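Local coordinates for glycoside hydrolase family 15, cellulose signaling associated protein envoy (Hypocrea jecorina, PDB 4WUJ) that probably senses blue light as a photoreceptor through a LOV (PAS-fold) domain that binds flavin mononucleotide, linking light to oxidative stress responses and transcription, at residues T41-S46 / R73-L78; R99-H104 / V125-L130. One frame throughout, in Å; residues are numbered along the deposited sequence.

Contact 1. Residues T41-S46 / R73-L78. With FMN (flavin mononucleotide), chain I.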
# COMPACT_ATOMS: atom_id res chain seq x y z
N THR C 41 7.05 4.90 -5.18
CA THR C 41 7.22 4.96 -6.62
C THR C 41 7.91 3.68 -7.07
O THR C 41 8.69 3.05 -6.33
CB THR C 41 8.01 6.22 -7.11
OG1 THR C 41 9.37 6.15 -6.66
CG2 THR C 41 7.38 7.49 -6.60
N LEU C 42 7.58 3.28 -8.27
CA LEU C 42 8.21 2.16 -8.92
C LEU C 42 8.75 2.71 -10.25
O LEU C 42 8.01 3.35 -11.04
CB LEU C 42 7.17 1.07 -9.18
CG LEU C 42 7.60 -0.31 -9.63
CD1 LEU C 42 8.65 -0.97 -8.73
CD2 LEU C 42 6.31 -1.13 -9.63
N CYS C 43 10.04 2.48 -10.48
CA CYS C 43 10.71 3.02 -11.67
C CYS C 43 11.35 1.89 -12.43
O CYS C 43 11.92 0.98 -11.84
CB CYS C 43 11.76 4.03 -11.27
SG CYS C 43 11.08 5.54 -10.52
N ASP C 44 11.19 1.91 -13.76
CA ASP C 44 11.81 0.91 -14.58
C ASP C 44 13.23 1.42 -14.98
O ASP C 44 13.38 2.16 -15.95
CB ASP C 44 10.95 0.64 -15.82
CG ASP C 44 11.48 -0.53 -16.63
OD1 ASP C 44 12.67 -0.88 -16.48
OD2 ASP C 44 10.70 -1.08 -17.44
N ILE C 45 14.26 1.03 -14.25
CA ILE C 45 15.58 1.58 -14.53
C ILE C 45 16.29 0.98 -15.81
O ILE C 45 17.35 1.46 -16.20
CB ILE C 45 16.48 1.50 -13.30
CG1 ILE C 45 16.77 0.05 -12.97
CG2 ILE C 45 15.80 2.21 -12.06
CD1 ILE C 45 18.07 -0.11 -12.25
N SER C 46 15.68 -0.01 -16.44
CA SER C 46 16.04 -0.45 -17.81
C SER C 46 15.48 0.42 -18.95
O SER C 46 15.84 0.24 -20.10
CB SER C 46 15.54 -1.88 -18.04
OG SER C 46 16.15 -2.75 -17.10
N ARG C 73 8.01 10.02 -15.87
CA ARG C 73 9.06 10.98 -15.55
C ARG C 73 10.06 10.39 -14.57
O ARG C 73 9.76 9.46 -13.80
CB ARG C 73 8.45 12.29 -15.01
CG ARG C 73 7.42 12.89 -15.98
CD ARG C 73 7.46 14.41 -16.08
NE ARG C 73 7.51 15.08 -14.79
CZ ARG C 73 7.29 16.39 -14.62
NH1 ARG C 73 7.00 17.16 -15.66
NH2 ARG C 73 7.36 16.94 -13.40
N ASN C 74 11.26 10.92 -14.61
CA ASN C 74 12.27 10.62 -13.59
C ASN C 74 11.89 11.33 -12.32
O ASN C 74 11.32 12.42 -12.36
CB ASN C 74 13.66 11.08 -14.02
CG ASN C 74 14.75 10.64 -13.07
OD1 ASN C 74 14.92 11.22 -12.02
ND2 ASN C 74 15.49 9.60 -13.45
N CYS C 75 12.20 10.69 -11.20
CA CYS C 75 11.86 11.20 -9.87
C CYS C 75 12.56 12.51 -9.45
O CYS C 75 12.17 13.12 -8.42
CB CYS C 75 12.17 10.14 -8.86
SG CYS C 75 10.88 8.85 -8.79
N ARG C 76 13.56 12.95 -10.22
CA ARG C 76 14.38 14.09 -9.76
C ARG C 76 13.57 15.41 -9.80
O ARG C 76 13.95 16.40 -9.19
CB ARG C 76 15.68 14.25 -10.59
CG ARG C 76 15.37 14.75 -12.00
CD ARG C 76 16.64 15.07 -12.83
NE ARG C 76 17.44 13.86 -13.01
CZ ARG C 76 17.28 13.00 -14.00
NH1 ARG C 76 16.31 13.17 -14.89
NH2 ARG C 76 18.06 11.94 -14.06
N PHE C 77 12.45 15.44 -10.52
CA PHE C 77 11.66 16.65 -10.54
C PHE C 77 11.27 17.05 -9.11
O PHE C 77 10.92 18.20 -8.88
CB PHE C 77 10.43 16.51 -11.43
CG PHE C 77 9.41 15.54 -10.91
CD1 PHE C 77 8.55 15.90 -9.87
CD2 PHE C 77 9.29 14.28 -11.46
CE1 PHE C 77 7.62 15.02 -9.40
CE2 PHE C 77 8.35 13.38 -10.98
CZ PHE C 77 7.51 13.75 -9.95
N LEU C 78 11.38 16.12 -8.16
CA LEU C 78 11.02 16.39 -6.77
C LEU C 78 12.05 17.28 -6.09
O LEU C 78 11.80 17.86 -5.03
CB LEU C 78 10.88 15.07 -6.00
CG LEU C 78 9.68 14.18 -6.34
CD1 LEU C 78 9.83 12.85 -5.64
CD2 LEU C 78 8.39 14.85 -5.91
N1 FMN I . 14.90 11.71 -5.65
C2 FMN I . 14.30 12.61 -4.79
O2 FMN I . 14.78 13.72 -4.61
N3 FMN I . 13.12 12.26 -4.12
C4 FMN I . 12.55 11.02 -4.29
O4 FMN I . 11.51 10.76 -3.70
C4A FMN I . 13.15 10.10 -5.16
N5 FMN I . 12.58 8.85 -5.37
C5A FMN I . 13.19 7.95 -6.21
C6 FMN I . 12.60 6.71 -6.37
C7 FMN I . 13.15 5.79 -7.23
C7M FMN I . 12.48 4.45 -7.36
C8 FMN I . 14.33 6.11 -7.93
C8M FMN I . 14.95 5.11 -8.87
C9 FMN I . 14.93 7.37 -7.75
C9A FMN I . 14.36 8.29 -6.89
N10 FMN I . 14.93 9.56 -6.70
C10 FMN I . 14.32 10.46 -5.84
C1' FMN I . 16.22 10.02 -7.33
C2' FMN I . 16.20 10.58 -8.73
O2' FMN I . 15.18 9.94 -9.46
C3' FMN I . 17.62 10.41 -9.34
O3' FMN I . 18.01 9.04 -9.33
C4' FMN I . 18.66 11.24 -8.56
O4' FMN I . 18.35 12.61 -8.73
C5' FMN I . 20.12 10.95 -8.96
O5' FMN I . 20.26 10.99 -10.37
P FMN I . 20.58 12.36 -11.12
O1P FMN I . 20.54 12.03 -12.60
O2P FMN I . 19.62 13.48 -10.86
O3P FMN I . 21.95 12.82 -10.73
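C43 and C75 bring their thiols together over one face of the flavin, SG of C43 lying 3.7 Å from SG of C75, a van der Waals contact and not a disulfide. This is the tight part of the contact. SG of C75 lies against the face of the dimethylbenzene ring at FMN C5A (3.6 Å) and C6, while SG of C43 reaches the methyl C7M farther along the same side. T41 completes the group: chi1 of 67° turns OG1 to the flavin, obliquely beside FMN C6 (3.3 Å) and displaced toward the cysteine side of the plane, and OG1 also holds a weak hydrogen bond to Q144. CD1 of L78 closes over the pyrimidine end, 3.3 Å from FMN O4. The 73-78 segment carries the NCRFL core of the LOV-domain signature, in which the cysteine forms the light-induced adduct with flavin C4A; here SG of C75 is 4.5 Å from FMN C4A, consistent with the unreacted state. N74 caps the turn that carries C75: its OD1 accepts from N of R76 on an in-plane lone pair, an Asx turn, and also receives the ribityl O2' of FMN at 2.9 Å. The same OD1 sits over one face of the R76 guanidinium. Toward solvent the grip becomes polar and more open. R76 presents its edge to the phosphate, with NE nearly straight on FMN O2P (3.1 Å, 174°) and NH2 on O1P, while NH1 forms a salt bridge to D49. Away from the flavin, exposed R73 sets NH2 above one face of the F77 ring, offset toward its rim.

Contact 2. Residues R99-H104 / V125-L130. With FMN (flavin mononucleotide), chain I; SO4 (sulfate ion), chain J; SO4 (sulfate ion), chain K.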
# COMPACT_ATOMS: atom_id res chain seq x y z
N ARG C 99 24.48 6.80 -7.29
CA ARG C 99 25.53 5.80 -7.28
C ARG C 99 24.94 4.50 -6.79
O ARG C 99 25.24 3.42 -7.29
CB ARG C 99 26.69 6.24 -6.39
CG ARG C 99 27.87 6.90 -7.16
CD ARG C 99 28.28 8.26 -6.56
NE ARG C 99 29.51 8.79 -7.15
CZ ARG C 99 30.27 9.74 -6.61
NH1 ARG C 99 29.94 10.30 -5.44
NH2 ARG C 99 31.37 10.14 -7.25
N ALA C 100 24.03 4.62 -5.84
CA ALA C 100 23.39 3.42 -5.32
C ALA C 100 22.53 2.76 -6.40
O ALA C 100 22.63 1.55 -6.66
CB ALA C 100 22.57 3.79 -4.14
N ILE C 101 21.76 3.60 -7.09
CA ILE C 101 20.85 3.10 -8.14
C ILE C 101 21.68 2.34 -9.16
O ILE C 101 21.32 1.22 -9.56
CB ILE C 101 20.11 4.25 -8.83
CG1 ILE C 101 19.00 4.78 -7.92
CG2 ILE C 101 19.55 3.80 -10.18
CD1 ILE C 101 18.43 6.11 -8.34
N ARG C 102 22.81 2.95 -9.52
CA ARG C 102 23.74 2.42 -10.51
C ARG C 102 24.36 1.07 -10.08
O ARG C 102 24.50 0.16 -10.89
CB ARG C 102 24.79 3.50 -10.84
CG ARG C 102 26.11 3.01 -11.33
CD ARG C 102 27.18 4.14 -11.30
NE ARG C 102 26.71 5.38 -11.91
CZ ARG C 102 27.32 6.56 -11.79
NH1 ARG C 102 28.42 6.68 -11.05
NH2 ARG C 102 26.82 7.65 -12.40
N ALA C 103 24.68 0.93 -8.80
CA ALA C 103 25.21 -0.32 -8.29
C ALA C 103 24.11 -1.35 -7.87
O ALA C 103 24.41 -2.41 -7.34
CB ALA C 103 26.13 -0.04 -7.10
N HIS C 104 22.84 -1.05 -8.14
CA HIS C 104 21.74 -1.89 -7.64
C HIS C 104 21.85 -2.10 -6.12
O HIS C 104 21.62 -3.19 -5.62
CB HIS C 104 21.72 -3.24 -8.33
CG HIS C 104 21.57 -3.15 -9.81
ND1 HIS C 104 21.36 -4.25 -10.60
CD2 HIS C 104 21.60 -2.08 -10.63
CE1 HIS C 104 21.26 -3.86 -11.86
NE2 HIS C 104 21.40 -2.55 -11.91
N VAL C 125 13.91 9.21 1.83
CA VAL C 125 13.79 8.38 0.65
C VAL C 125 14.62 7.16 0.80
O VAL C 125 15.82 7.23 1.13
CB VAL C 125 14.29 9.12 -0.61
CG1 VAL C 125 14.15 8.24 -1.81
CG2 VAL C 125 13.52 10.43 -0.82
N THR C 126 14.02 6.03 0.54
CA THR C 126 14.74 4.75 0.50
C THR C 126 14.54 4.13 -0.87
O THR C 126 13.40 4.02 -1.33
CB THR C 126 14.14 3.72 1.48
OG1 THR C 126 14.14 4.26 2.80
CG2 THR C 126 14.93 2.42 1.45
N ILE C 127 15.61 3.66 -1.49
CA ILE C 127 15.50 3.05 -2.79
C ILE C 127 16.01 1.65 -2.72
O ILE C 127 17.12 1.40 -2.25
CB ILE C 127 16.27 3.91 -3.84
CG1 ILE C 127 15.73 5.34 -3.77
CG2 ILE C 127 16.12 3.31 -5.23
CD1 ILE C 127 16.45 6.38 -4.54
N LEU C 128 15.19 0.72 -3.16
CA LEU C 128 15.55 -0.68 -3.18
C LEU C 128 15.52 -1.25 -4.60
O LEU C 128 14.68 -0.90 -5.40
CB LEU C 128 14.60 -1.45 -2.26
CG LEU C 128 14.56 -0.88 -0.83
CD1 LEU C 128 13.42 0.10 -0.60
CD2 LEU C 128 14.48 -1.99 0.15
N PRO C 129 16.46 -2.16 -4.91
CA PRO C 129 16.51 -2.90 -6.16
C PRO C 129 15.57 -4.09 -6.21
O PRO C 129 15.38 -4.76 -5.20
CB PRO C 129 17.94 -3.44 -6.17
CG PRO C 129 18.22 -3.69 -4.68
CD PRO C 129 17.61 -2.47 -4.03
N LEU C 130 15.01 -4.37 -7.39
CA LEU C 130 14.32 -5.63 -7.65
C LEU C 130 15.17 -6.55 -8.53
O LEU C 130 16.25 -6.16 -8.98
CB LEU C 130 13.00 -5.36 -8.38
CG LEU C 130 11.77 -5.33 -7.49
CD1 LEU C 130 11.99 -4.32 -6.34
CD2 LEU C 130 10.50 -5.00 -8.32
N1 FMN I . 14.90 11.71 -5.65
C2 FMN I . 14.30 12.61 -4.79
O2 FMN I . 14.78 13.72 -4.61
N3 FMN I . 13.12 12.26 -4.12
C4 FMN I . 12.55 11.02 -4.29
O4 FMN I . 11.51 10.76 -3.70
C4A FMN I . 13.15 10.10 -5.16
N5 FMN I . 12.58 8.85 -5.37
C5A FMN I . 13.19 7.95 -6.21
C6 FMN I . 12.60 6.71 -6.37
C7 FMN I . 13.15 5.79 -7.23
C7M FMN I . 12.48 4.45 -7.36
C8 FMN I . 14.33 6.11 -7.93
C8M FMN I . 14.95 5.11 -8.87
C9 FMN I . 14.93 7.37 -7.75
C9A FMN I . 14.36 8.29 -6.89
N10 FMN I . 14.93 9.56 -6.70
C10 FMN I . 14.32 10.46 -5.84
C1' FMN I . 16.22 10.02 -7.33
C2' FMN I . 16.20 10.58 -8.73
O2' FMN I . 15.18 9.94 -9.46
C3' FMN I . 17.62 10.41 -9.34
O3' FMN I . 18.01 9.04 -9.33
C4' FMN I . 18.66 11.24 -8.56
O4' FMN I . 18.35 12.61 -8.73
C5' FMN I . 20.12 10.95 -8.96
O5' FMN I . 20.26 10.99 -10.37
P FMN I . 20.58 12.36 -11.12
O1P FMN I . 20.54 12.03 -12.60
O2P FMN I . 19.62 13.48 -10.86
O3P FMN I . 21.95 12.82 -10.73
S SO4 J . 29.21 10.49 -10.56
O1 SO4 J . 29.47 11.58 -9.63
O2 SO4 J . 28.18 10.90 -11.52
O3 SO4 J . 28.93 9.23 -9.88
O4 SO4 J . 30.39 10.25 -11.36
S SO4 K . 23.77 7.92 -14.30
O1 SO4 K . 24.47 9.10 -13.84
O2 SO4 K . 22.42 8.38 -14.60
O3 SO4 K . 24.32 7.33 -15.50
O4 SO4 K . 23.86 6.93 -13.27
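The imidazole of H104 meets the ring of H138 with planes about 40° apart, while CB of H104 packs 4.4 Å from CB of P129. The flat groups of the helix itself, R99 and R102, face sulfates, probably from the crystallisation liquor. R99 has O1 of one sulfate (chain J) over a face of its guanidinium, toward the rim, and its NE makes a weak bond to O3 of that ion. R102 works edge-on instead: its NH1 donates to the same O3 at 2.9 Å, and its NH2 reaches the second sulfate (chain K), donating to O4 and more weakly to O1. The flavin, too, is covered on a face, by I127 and V125: CD1 of I127 stands 3.7 Å from FMN C9A, over the ring system, and CG2 of V125 stands over the C4-O4 carbonyl on the same face. This is the PAS-fold layout seen in LOV domains, in which helix 92-103 packs across the antiparallel sheet and the cofactor lies between helices and strands. I101 joins the layers. Its CG1 rests 4.2 Å from CG2 of I127, and the extended end (chi2 166°) carries CD1 past that contact to the ribityl chain and ring methyl, 3.1 Å from FMN O3' and 3.7 Å from FMN C8M. At the end of the helix H104 adopts positive phi, 53°, and its N bonds back to O of I101, part of a Schellman motif. The turn directs O of H104 against the proline ring, 3.6 Å from CG of P129. On the sheet's other side, the hydroxyl OG1 of T126 is hydrogen-bonded to Y7 OH of the second subunit.

Contacts 1 and 2, with centres about 12 Å apart, clasp FMN between them. Residues 73-78 put C75 on one face of the isoalloxazine, and residues 125-130 put I127 on the opposite face, SG of C75 and CD1 of I127 standing 7.4 Å apart with the ring system between. Strands 39-44 and 120-129, one in each contact, flank strand 139-144 in the same sheet, and Q144 on that strand also bonds the flavin. At the methyl end the contacts touch directly, CD1 of I45 packing 4.1 Å from NE2 of H104. At the phosphate tail, R98, just before the helical segment of contact 2, joins R76 of contact 1 in bonding FMN.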